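Local coordinates for protein nudix hydrolase DR_0079 (Deinococcus radiodurans, PDB 2O5F) that hydrolyses nucleoside di- and triphosphates to monophosphates with magnesium as cofactor, with a marked preference for CDP and CTP, at residues A[9-18]-A[30-38]; A[42-53]-A[133-142]. All blocks are in the same frame, centred on the assembly; numbering follows the deposited sequence.

Interaction 1: residues A[9-18]-A[30-38]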
loop_
_atom_site.group_PDB
_atom_site.type_symbol
_atom_site.label_atom_id
_atom_site.label_comp_id
_atom_site.label_asym_id
_atom_site.label_seq_id
_atom_site.Cartn_x
_atom_site.Cartn_y
_atom_site.Cartn_z
ATOM N N LEU A 9 5.801 6.076 -15.071
ATOM C CA LEU A 9 6.439 5.351 -13.979
ATOM C C LEU A 9 7.889 5.021 -14.307
ATOM O O LEU A 9 8.265 4.912 -15.479
ATOM C CB LEU A 9 5.686 4.044 -13.713
ATOM C CG LEU A 9 4.165 4.145 -13.586
ATOM C CD1 LEU A 9 3.560 2.760 -13.427
ATOM C CD2 LEU A 9 3.819 5.036 -12.415
ATOM N N ASP A 10 8.703 4.865 -13.269
ATOM C CA ASP A 10 10.107 4.506 -13.453
ATOM C C ASP A 10 10.189 2.985 -13.604
ATOM O O ASP A 10 9.452 2.254 -12.950
ATOM C CB ASP A 10 10.940 4.934 -12.233
ATOM C CG ASP A 10 11.394 6.382 -12.301
ATOM O OD1 ASP A 10 11.667 6.967 -11.225
ATOM O OD2 ASP A 10 11.498 6.931 -13.423
ATOM N N LEU A 11 11.066 2.520 -14.490
ATOM C CA LEU A 11 11.278 1.092 -14.686
ATOM C C LEU A 11 12.494 0.747 -13.828
ATOM O O LEU A 11 13.473 1.494 -13.809
ATOM C CB LEU A 11 11.577 0.771 -16.157
ATOM C CG LEU A 11 10.422 0.801 -17.159
ATOM C CD1 LEU A 11 10.975 0.742 -18.583
ATOM C CD2 LEU A 11 9.476 -0.373 -16.894
ATOM N N VAL A 12 12.434 -0.372 -13.114
ATOM C CA VAL A 12 13.542 -0.776 -12.256
ATOM C C VAL A 12 13.959 -2.215 -12.517
ATOM O O VAL A 12 13.158 -3.025 -12.995
ATOM C CB VAL A 12 13.168 -0.615 -10.750
ATOM C CG1 VAL A 12 12.857 0.833 -10.442
ATOM C CG2 VAL A 12 11.976 -1.502 -10.407
ATOM N N ASN A 13 15.220 -2.519 -12.216
ATOM C CA ASN A 13 15.757 -3.868 -12.393
ATOM C C ASN A 13 15.630 -4.665 -11.096
ATOM O O ASN A 13 15.009 -4.208 -10.138
ATOM C CB ASN A 13 17.235 -3.828 -12.826
ATOM C CG ASN A 13 18.141 -3.153 -11.798
ATOM O OD1 ASN A 13 17.846 -3.122 -10.605
ATOM N ND2 ASN A 13 19.264 -2.627 -12.265
ATOM N N GLU A 14 16.230 -5.853 -11.072
ATOM C CA GLU A 14 16.194 -6.717 -9.896
ATOM C C GLU A 14 16.763 -6.099 -8.626
ATOM O O GLU A 14 16.435 -6.524 -7.516
ATOM C CB GLU A 14 16.933 -8.029 -10.175
ATOM C CG GLU A 14 16.109 -9.067 -10.902
ATOM C CD GLU A 14 15.883 -8.745 -12.366
ATOM O OE1 GLU A 14 15.039 -9.433 -12.988
ATOM O OE2 GLU A 14 16.549 -7.826 -12.896
ATOM N N ARG A 15 17.633 -5.112 -8.791
ATOM C CA ARG A 15 18.262 -4.439 -7.654
ATOM C C ARG A 15 17.496 -3.173 -7.267
ATOM O O ARG A 15 17.926 -2.412 -6.394
ATOM C CB ARG A 15 19.704 -4.068 -8.009
ATOM C CG ARG A 15 20.642 -5.248 -8.227
ATOM C CD ARG A 15 20.892 -5.992 -6.925
ATOM N NE ARG A 15 22.048 -6.892 -6.988
ATOM C CZ ARG A 15 22.147 -7.946 -7.794
ATOM N NH1 ARG A 15 21.161 -8.250 -8.624
ATOM N NH2 ARG A 15 23.234 -8.704 -7.765
ATOM N N ASP A 16 16.358 -2.962 -7.919
ATOM C CA ASP A 16 15.523 -1.791 -7.689
ATOM C C ASP A 16 16.269 -0.539 -8.124
ATOM O O ASP A 16 16.219 0.500 -7.465
ATOM C CB ASP A 16 15.103 -1.680 -6.216
ATOM C CG ASP A 16 14.013 -0.638 -6.002
ATOM O OD1 ASP A 16 13.175 -0.460 -6.906
ATOM O OD2 ASP A 16 13.980 0.000 -4.931
ATOM N N GLU A 17 16.977 -0.660 -9.242
ATOM C CA GLU A 17 17.718 0.451 -9.820
ATOM C C GLU A 17 16.935 0.883 -11.049
ATOM O O GLU A 17 16.473 0.043 -11.813
ATOM C CB GLU A 17 19.126 0.006 -10.226
ATOM C CG GLU A 17 20.027 -0.315 -9.046
ATOM C CD GLU A 17 21.266 -1.099 -9.433
ATOM O OE1 GLU A 17 22.183 -1.200 -8.588
ATOM O OE2 GLU A 17 21.325 -1.630 -10.568
ATOM N N VAL A 18 16.782 2.191 -11.225
ATOM C CA VAL A 18 16.045 2.734 -12.360
ATOM C C VAL A 18 16.786 2.518 -13.674
ATOM O O VAL A 18 17.953 2.886 -13.800
ATOM C CB VAL A 18 15.799 4.243 -12.181
ATOM C CG1 VAL A 18 15.002 4.787 -13.361
ATOM C CG2 VAL A 18 15.058 4.492 -10.871
ATOM N N ARG A 30 4.662 -4.250 -16.830
ATOM C CA ARG A 30 4.866 -5.435 -16.003
ATOM C C ARG A 30 5.042 -4.899 -14.581
ATOM O O ARG A 30 5.963 -4.126 -14.321
ATOM C CB ARG A 30 6.129 -6.174 -16.444
ATOM C CG ARG A 30 6.009 -6.892 -17.771
ATOM C CD ARG A 30 5.029 -8.045 -17.674
ATOM N NE ARG A 30 5.110 -8.924 -18.838
ATOM C CZ ARG A 30 4.727 -8.585 -20.066
ATOM N NH1 ARG A 30 4.224 -7.381 -20.299
ATOM N NH2 ARG A 30 4.861 -9.447 -21.065
ATOM N N TRP A 31 4.171 -5.305 -13.661
ATOM C CA TRP A 31 4.254 -4.787 -12.296
ATOM C C TRP A 31 5.542 -5.107 -11.552
ATOM O O TRP A 31 5.955 -4.348 -10.667
ATOM C CB TRP A 31 3.042 -5.246 -11.476
ATOM C CG TRP A 31 1.781 -4.542 -11.897
ATOM C CD1 TRP A 31 0.727 -5.081 -12.580
ATOM C CD2 TRP A 31 1.479 -3.149 -11.728
ATOM N NE1 TRP A 31 -0.212 -4.110 -12.850
ATOM C CE2 TRP A 31 0.224 -2.916 -12.337
ATOM C CE3 TRP A 31 2.144 -2.075 -11.117
ATOM C CZ2 TRP A 31 -0.374 -1.649 -12.363
ATOM C CZ3 TRP A 31 1.545 -0.811 -11.141
ATOM C CH2 TRP A 31 0.297 -0.613 -11.758
ATOM N N GLU A 32 6.182 -6.214 -11.912
ATOM C CA GLU A 32 7.433 -6.606 -11.264
ATOM C C GLU A 32 8.592 -5.709 -11.705
ATOM O O GLU A 32 9.713 -5.814 -11.187
ATOM C CB GLU A 32 7.768 -8.067 -11.586
ATOM C CG GLU A 32 7.955 -8.338 -13.074
ATOM C CD GLU A 32 6.703 -8.871 -13.752
ATOM O OE1 GLU A 32 5.576 -8.496 -13.349
ATOM O OE2 GLU A 32 6.855 -9.656 -14.713
ATOM N N ARG A 33 8.317 -4.832 -12.665
ATOM C CA ARG A 33 9.333 -3.919 -13.180
ATOM C C ARG A 33 9.109 -2.477 -12.733
ATOM O O ARG A 33 9.761 -1.559 -13.231
ATOM C CB ARG A 33 9.375 -3.996 -14.709
ATOM C CG ARG A 33 9.793 -5.357 -15.227
ATOM C CD ARG A 33 9.733 -5.426 -16.742
ATOM N NE ARG A 33 10.145 -6.739 -17.227
ATOM C CZ ARG A 33 10.116 -7.104 -18.506
ATOM N NH1 ARG A 33 9.693 -6.252 -19.434
ATOM N NH2 ARG A 33 10.506 -8.322 -18.858
ATOM N N VAL A 34 8.179 -2.281 -11.799
ATOM C CA VAL A 34 7.898 -0.945 -11.278
ATOM C C VAL A 34 7.818 -0.927 -9.753
ATOM O O VAL A 34 7.833 -1.979 -9.102
ATOM C CB VAL A 34 6.588 -0.358 -11.857
ATOM C CG1 VAL A 34 6.688 -0.277 -13.381
ATOM C CG2 VAL A 34 5.390 -1.205 -11.441
ATOM N N ARG A 35 7.730 0.279 -9.194
ATOM C CA ARG A 35 7.683 0.472 -7.747
ATOM C C ARG A 35 6.342 1.012 -7.240
ATOM O O ARG A 35 5.708 1.854 -7.878
ATOM C CB ARG A 35 8.817 1.425 -7.320
ATOM C CG ARG A 35 10.155 1.082 -7.972
ATOM C CD ARG A 35 11.396 1.626 -7.252
ATOM N NE ARG A 35 11.658 3.033 -7.499
ATOM C CZ ARG A 35 12.865 3.601 -7.448
ATOM N NH1 ARG A 35 13.954 2.892 -7.157
ATOM N NH2 ARG A 35 12.981 4.894 -7.695
ATOM N N VAL A 36 5.910 0.498 -6.095
ATOM C CA VAL A 36 4.676 0.945 -5.461
ATOM C C VAL A 36 4.956 1.154 -3.975
ATOM O O VAL A 36 5.996 0.736 -3.467
ATOM C CB VAL A 36 3.533 -0.100 -5.597
ATOM C CG1 VAL A 36 3.217 -0.339 -7.072
ATOM C CG2 VAL A 36 3.926 -1.409 -4.912
ATOM N N VAL A 37 4.038 1.819 -3.289
ATOM C CA VAL A 37 4.175 2.028 -1.854
ATOM C C VAL A 37 2.889 1.495 -1.235
ATOM O O VAL A 37 1.824 1.527 -1.857
ATOM C CB VAL A 37 4.346 3.530 -1.478
ATOM C CG1 VAL A 37 5.785 3.977 -1.714
ATOM C CG2 VAL A 37 3.391 4.391 -2.299
ATOM N N ASN A 38 3.004 0.982 -0.018
ATOM C CA ASN A 38 1.864 0.447 0.701
ATOM C C ASN A 38 2.069 0.841 2.152
ATOM O O ASN A 38 3.205 0.920 2.623
ATOM C CB ASN A 38 1.801 -1.079 0.571
ATOM C CG ASN A 38 1.256 -1.535 -0.777
ATOM O OD1 ASN A 38 0.135 -1.203 -1.145
ATOM N ND2 ASN A 38 2.051 -2.296 -1.515
HETATM O O HOH W 1 8.384 2.657 -10.510
HETATM O O HOH W 2 10.470 6.073 -8.691
HETATM O O HOH W 3 12.247 -5.694 -12.368
#

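Interaction 2: residues A[42-53]-A[133-142]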
loop_
_atom_site.group_PDB
_atom_site.type_symbol
_atom_site.label_atom_id
_atom_site.label_comp_id
_atom_site.label_asym_id
_atom_site.label_seq_id
_atom_site.Cartn_x
_atom_site.Cartn_y
_atom_site.Cartn_z
ATOM N N ARG A 42 -2.095 1.841 11.967
ATOM C CA ARG A 42 -2.378 1.000 13.128
ATOM C C ARG A 42 -2.622 1.826 14.386
ATOM O O ARG A 42 -1.876 2.762 14.681
ATOM C CB ARG A 42 -1.227 0.018 13.385
ATOM C CG ARG A 42 -1.511 -0.961 14.521
ATOM C CD ARG A 42 -0.313 -1.840 14.836
ATOM N NE ARG A 42 0.858 -1.036 15.173
ATOM C CZ ARG A 42 2.017 -1.535 15.591
ATOM N NH1 ARG A 42 2.168 -2.847 15.729
ATOM N NH2 ARG A 42 3.029 -0.721 15.866
ATOM N N ASN A 43 -3.667 1.478 15.129
ATOM C CA ASN A 43 -3.983 2.207 16.347
ATOM C C ASN A 43 -3.314 1.582 17.573
ATOM O O ASN A 43 -2.540 0.636 17.460
ATOM C CB ASN A 43 -5.501 2.306 16.552
ATOM C CG ASN A 43 -6.183 0.950 16.725
ATOM O OD1 ASN A 43 -5.550 -0.050 17.056
ATOM N ND2 ASN A 43 -7.501 0.927 16.515
ATOM N N SER A 44 -3.622 2.124 18.746
ATOM C CA SER A 44 -3.033 1.637 19.986
ATOM C C SER A 44 -3.645 0.313 20.426
ATOM O O SER A 44 -3.193 -0.297 21.394
ATOM C CB SER A 44 -3.206 2.689 21.080
ATOM O OG SER A 44 -4.555 3.077 21.194
ATOM N N GLN A 45 -4.675 -0.127 19.710
ATOM C CA GLN A 45 -5.348 -1.382 20.010
ATOM C C GLN A 45 -4.782 -2.523 19.164
ATOM O O GLN A 45 -5.211 -3.665 19.286
ATOM C CB GLN A 45 -6.852 -1.225 19.757
ATOM C CG GLN A 45 -7.583 -0.400 20.817
ATOM C CD GLN A 45 -8.668 0.499 20.228
ATOM O OE1 GLN A 45 -8.431 1.682 19.942
ATOM N NE2 GLN A 45 -9.859 -0.062 20.029
ATOM N N GLY A 46 -3.812 -2.208 18.312
ATOM C CA GLY A 46 -3.219 -3.226 17.464
ATOM C C GLY A 46 -4.070 -3.574 16.251
ATOM O O GLY A 46 -3.885 -4.623 15.634
ATOM N N GLN A 47 -5.009 -2.697 15.912
ATOM C CA GLN A 47 -5.881 -2.911 14.760
ATOM C C GLN A 47 -5.386 -2.070 13.585
ATOM O O GLN A 47 -4.779 -1.022 13.774
ATOM C CB GLN A 47 -7.312 -2.501 15.106
ATOM C CG GLN A 47 -7.932 -3.302 16.242
ATOM C CD GLN A 47 -9.219 -2.679 16.738
ATOM O OE1 GLN A 47 -9.268 -1.482 17.025
ATOM N NE2 GLN A 47 -10.267 -3.485 16.855
ATOM N N LEU A 48 -5.651 -2.540 12.372
ATOM C CA LEU A 48 -5.252 -1.820 11.170
ATOM C C LEU A 48 -6.518 -1.252 10.525
ATOM O O LEU A 48 -7.548 -1.925 10.492
ATOM C CB LEU A 48 -4.557 -2.781 10.197
ATOM C CG LEU A 48 -3.412 -3.646 10.740
ATOM C CD1 LEU A 48 -2.932 -4.589 9.639
ATOM C CD2 LEU A 48 -2.256 -2.768 11.226
ATOM N N TRP A 49 -6.469 -0.019 10.025
ATOM C CA TRP A 49 -7.665 0.534 9.394
ATOM C C TRP A 49 -7.673 0.033 7.961
ATOM O O TRP A 49 -6.841 0.427 7.141
ATOM C CB TRP A 49 -7.665 2.059 9.408
ATOM C CG TRP A 49 -9.001 2.638 9.007
ATOM C CD1 TRP A 49 -10.134 2.694 9.767
ATOM C CD2 TRP A 49 -9.344 3.209 7.734
ATOM N NE1 TRP A 49 -11.165 3.267 9.045
ATOM C CE2 TRP A 49 -10.705 3.586 7.795
ATOM C CE3 TRP A 49 -8.631 3.434 6.547
ATOM C CZ2 TRP A 49 -11.371 4.174 6.715
ATOM C CZ3 TRP A 49 -9.297 4.026 5.466
ATOM C CH2 TRP A 49 -10.654 4.385 5.565
ATOM N N ILE A 50 -8.627 -0.837 7.662
ATOM C CA ILE A 50 -8.705 -1.440 6.339
ATOM C C ILE A 50 -9.859 -0.891 5.520
ATOM O O ILE A 50 -11.029 -1.118 5.845
ATOM C CB ILE A 50 -8.851 -2.977 6.468
ATOM C CG1 ILE A 50 -7.663 -3.544 7.265
ATOM C CG2 ILE A 50 -8.905 -3.610 5.086
ATOM C CD1 ILE A 50 -6.297 -3.244 6.633
ATOM N N PRO A 51 -9.544 -0.161 4.440
ATOM C CA PRO A 51 -10.623 0.388 3.623
ATOM C C PRO A 51 -11.158 -0.631 2.634
ATOM O O PRO A 51 -10.590 -1.709 2.459
ATOM C CB PRO A 51 -9.962 1.564 2.924
ATOM C CG PRO A 51 -8.557 1.091 2.715
ATOM C CD PRO A 51 -8.232 0.374 4.027
ATOM N N ARG A 52 -12.262 -0.265 2.002
ATOM C CA ARG A 52 -12.900 -1.092 0.998
ATOM C C ARG A 52 -12.729 -0.302 -0.291
ATOM O O ARG A 52 -13.321 0.768 -0.452
ATOM C CB ARG A 52 -14.376 -1.272 1.335
ATOM C CG ARG A 52 -14.964 -2.540 0.780
ATOM C CD ARG A 52 -16.392 -2.722 1.251
ATOM N NE ARG A 52 -16.657 -4.122 1.550
ATOM C CZ ARG A 52 -16.047 -4.801 2.513
ATOM N NH1 ARG A 52 -15.140 -4.206 3.276
ATOM N NH2 ARG A 52 -16.339 -6.078 2.707
ATOM N N ARG A 53 -11.877 -0.828 -1.168
ATOM C CA ARG A 53 -11.543 -0.236 -2.465
ATOM C C ARG A 53 -11.608 -1.311 -3.552
ATOM O O ARG A 53 -10.558 -1.560 -4.187
ATOM C CB ARG A 53 -10.120 0.320 -2.441
ATOM C CG ARG A 53 -9.872 1.406 -1.422
ATOM C CD ARG A 53 -8.384 1.660 -1.265
ATOM N NE ARG A 53 -8.124 2.829 -0.431
ATOM C CZ ARG A 53 -6.944 3.120 0.106
ATOM N NH1 ARG A 53 -5.906 2.323 -0.101
ATOM N NH2 ARG A 53 -6.804 4.208 0.848
ATOM N N ASP A 133 -12.641 6.923 -3.885
ATOM C CA ASP A 133 -12.000 5.630 -4.087
ATOM C C ASP A 133 -12.288 4.647 -2.952
ATOM O O ASP A 133 -12.095 3.440 -3.103
ATOM C CB ASP A 133 -10.489 5.811 -4.243
ATOM C CG ASP A 133 -9.799 4.549 -4.723
ATOM O OD1 ASP A 133 -10.192 4.025 -5.788
ATOM O OD2 ASP A 133 -8.861 4.081 -4.039
ATOM N N ILE A 134 -12.765 5.168 -1.827
ATOM C CA ILE A 134 -13.065 4.342 -0.662
ATOM C C ILE A 134 -14.522 4.462 -0.237
ATOM O O ILE A 134 -15.007 5.560 0.026
ATOM C CB ILE A 134 -12.169 4.750 0.524
ATOM C CG1 ILE A 134 -10.700 4.537 0.147
ATOM C CG2 ILE A 134 -12.559 3.968 1.772
ATOM C CD1 ILE A 134 -9.717 5.004 1.207
ATOM N N SER A 135 -15.220 3.332 -0.150
ATOM C CA SER A 135 -16.623 3.354 0.249
ATOM C C SER A 135 -16.802 3.382 1.764
ATOM O O SER A 135 -17.842 3.799 2.277
ATOM C CB SER A 135 -17.368 2.150 -0.354
ATOM O OG SER A 135 -16.830 0.910 0.078
ATOM N N GLY A 136 -15.772 2.949 2.481
ATOM C CA GLY A 136 -15.837 2.923 3.930
ATOM C C GLY A 136 -14.649 2.132 4.435
ATOM O O GLY A 136 -13.899 1.588 3.634
ATOM N N GLY A 137 -14.461 2.068 5.749
ATOM C CA GLY A 137 -13.336 1.318 6.269
ATOM C C GLY A 137 -13.614 0.852 7.680
ATOM O O GLY A 137 -14.577 1.295 8.299
ATOM N N GLU A 138 -12.789 -0.056 8.186
ATOM C CA GLU A 138 -12.982 -0.528 9.540
ATOM C C GLU A 138 -11.680 -0.943 10.204
ATOM O O GLU A 138 -10.720 -1.351 9.544
ATOM C CB GLU A 138 -14.008 -1.674 9.567
ATOM C CG GLU A 138 -13.680 -2.892 8.724
ATOM C CD GLU A 138 -14.924 -3.721 8.339
ATOM O OE1 GLU A 138 -15.727 -4.104 9.226
ATOM O OE2 GLU A 138 -15.092 -4.006 7.131
ATOM N N TRP A 139 -11.639 -0.787 11.521
ATOM C CA TRP A 139 -10.458 -1.178 12.274
ATOM C C TRP A 139 -10.588 -2.680 12.476
ATOM O O TRP A 139 -11.588 -3.168 13.005
ATOM C CB TRP A 139 -10.411 -0.450 13.616
ATOM C CG TRP A 139 -10.116 1.021 13.476
ATOM C CD1 TRP A 139 -11.010 2.037 13.476
ATOM C CD2 TRP A 139 -8.819 1.620 13.320
ATOM N NE1 TRP A 139 -10.355 3.247 13.333
ATOM C CE2 TRP A 139 -9.010 3.015 13.238
ATOM C CE3 TRP A 139 -7.516 1.106 13.244
ATOM C CZ2 TRP A 139 -7.944 3.910 13.089
ATOM C CZ3 TRP A 139 -6.453 1.995 13.093
ATOM C CH2 TRP A 139 -6.677 3.384 13.020
ATOM N N LEU A 140 -9.582 -3.412 12.032
ATOM C CA LEU A 140 -9.613 -4.854 12.140
ATOM C C LEU A 140 -8.287 -5.392 12.610
ATOM O O LEU A 140 -7.228 -4.846 12.296
ATOM C CB LEU A 140 -9.922 -5.485 10.782
ATOM C CG LEU A 140 -11.230 -5.173 10.058
ATOM C CD1 LEU A 140 -11.148 -5.764 8.659
ATOM C CD2 LEU A 140 -12.425 -5.741 10.823
ATOM N N THR A 141 -8.353 -6.472 13.369
ATOM C CA THR A 141 -7.147 -7.116 13.839
ATOM C C THR A 141 -6.625 -7.905 12.644
ATOM O O THR A 141 -7.397 -8.323 11.785
ATOM C CB THR A 141 -7.448 -8.084 14.977
ATOM O OG1 THR A 141 -8.267 -9.155 14.486
ATOM C CG2 THR A 141 -8.183 -7.362 16.089
ATOM N N PRO A 142 -5.306 -8.101 12.563
ATOM C CA PRO A 142 -4.743 -8.860 11.442
ATOM C C PRO A 142 -5.358 -10.255 11.344
ATOM O O PRO A 142 -5.545 -10.783 10.250
ATOM C CB PRO A 142 -3.263 -8.909 11.773
ATOM C CG PRO A 142 -3.047 -7.565 12.432
ATOM C CD PRO A 142 -4.241 -7.463 13.356
HETATM O O HOH W 4 -13.751 3.306 10.170
HETATM O O HOH W 5 -13.610 -2.372 5.287
#

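Interaction 1: residues A[9-18]-A[30-38]
Val12 and Arg33 make the direct backbone bond of this contact: Val12 N gives its hydrogen to Arg33 O at 2.9 Å, fairly straight at 163° but from above the carbonyl plane. The same oxygen also receives a CA-H...O contact from Leu11. On both sides of this bond a water joins the two segments. One donates to Asp10 O and accepts from Arg35 N, 2.8 Å away; another donates to both Val12 O and Glu32 O. A third water links the side chains, donating to Asp10 OD1 and accepting from Arg35 NH2, 2.9 Å from it. The two carboxylates near Arg35 are held mainly from elsewhere: Asp10 by Ser74, Gln21 and the backbone N of Gly75, Asp16 OD2 by the hydroxyl of Tyr78. The salt bridge from Arg35 NH1 to Asp16 OD1 is weak and its geometry uncertain. Bent at chi3 (-79°), the Arg35 chain turns its guanidinium so that CG1 of Val12 covers one face, with CG1 3.6 Å from Arg35 CD. The contact thus lays the hairpin of strands 8-12 and 18-23 against the start of strand 35-42, beside strand 115-122 (Phe115 touches Val12) and helix 78-90 (Tyr78 touches Arg35).

Interaction 2: residues A[42-53]-A[133-142]
Leu48 to Ile50 and Glu138 to Leu140 pair as a two-stranded antiparallel ribbon within the Nudix fold. Four backbone hydrogen bonds hold it, a reciprocal couple between Leu48 and Leu140 and another between Ile50 and Glu138; Leu48 N to Leu140 O is 2.8 Å. Further on, Arg52 O accepts from Ser135 N.

Aromatic packing dominates the side of Trp49 and Trp139. The edge of Trp49 meets the face of Trp139 with the planes at 65°, and Trp49 CB sits 3.8 Å above the centroid of the Trp139 six-membered ring. Asn43 covers the opposite face of that indole, its amide nearly parallel to the ring. Gly137 CA packs against the Trp49 indole, 3.5 Å from Trp49 CZ2.

Apolar contacts on the other side join Ile50 to Leu140 and Leu48 to Pro142; Leu145 of helix 142-151 touches Ile50.

Two charged pairs lie toward the Arg52-Arg53 end: Arg52 NH1 with Glu138 OE2, a long salt bridge (Arg148 is the stronger partner of Glu138), and Arg53 with Asp133, also long, with no N-H pointed at the oxygen. Arg53 also makes a long, weak ion pair with Glu89, an inferred magnesium ligand.

Asn43 is fixed by its own loop: with CG between backbone N and carbonyl carbon (chi1 62°), OD1 accepts from Gln45 N, an Asx turn, and also from Gln47 N, the two donors on opposite faces of its plane, while ND2 donates to a lone pair of Gln47 OE1, in the plane of that side-chain carbonyl, at 3.0 Å and 171°.

How the interactions relate
Interaction 1 is complete in sequence before the first residue of interaction 2, and the two sit across the molecule from each other, their centres about 27 Å apart. Strand 35-42 spans the interval: its start belongs to interaction 1, and its last residue leads through the turn at 43-46 into strand 48-52 of interaction 2. This strand lies inside the mixed four-stranded sheet, between 68-71 and 115-122, so the N-terminal hairpin and the 48-52/136-140 ribbon are two separate additions to one central sheet. Helix 78-90, which carries much of the Nudix box and the inferred magnesium ligands Glu85 and Glu89, touches both contacts, through Tyr78 at interaction 1 and through Glu89 and Leu90 at interaction 2.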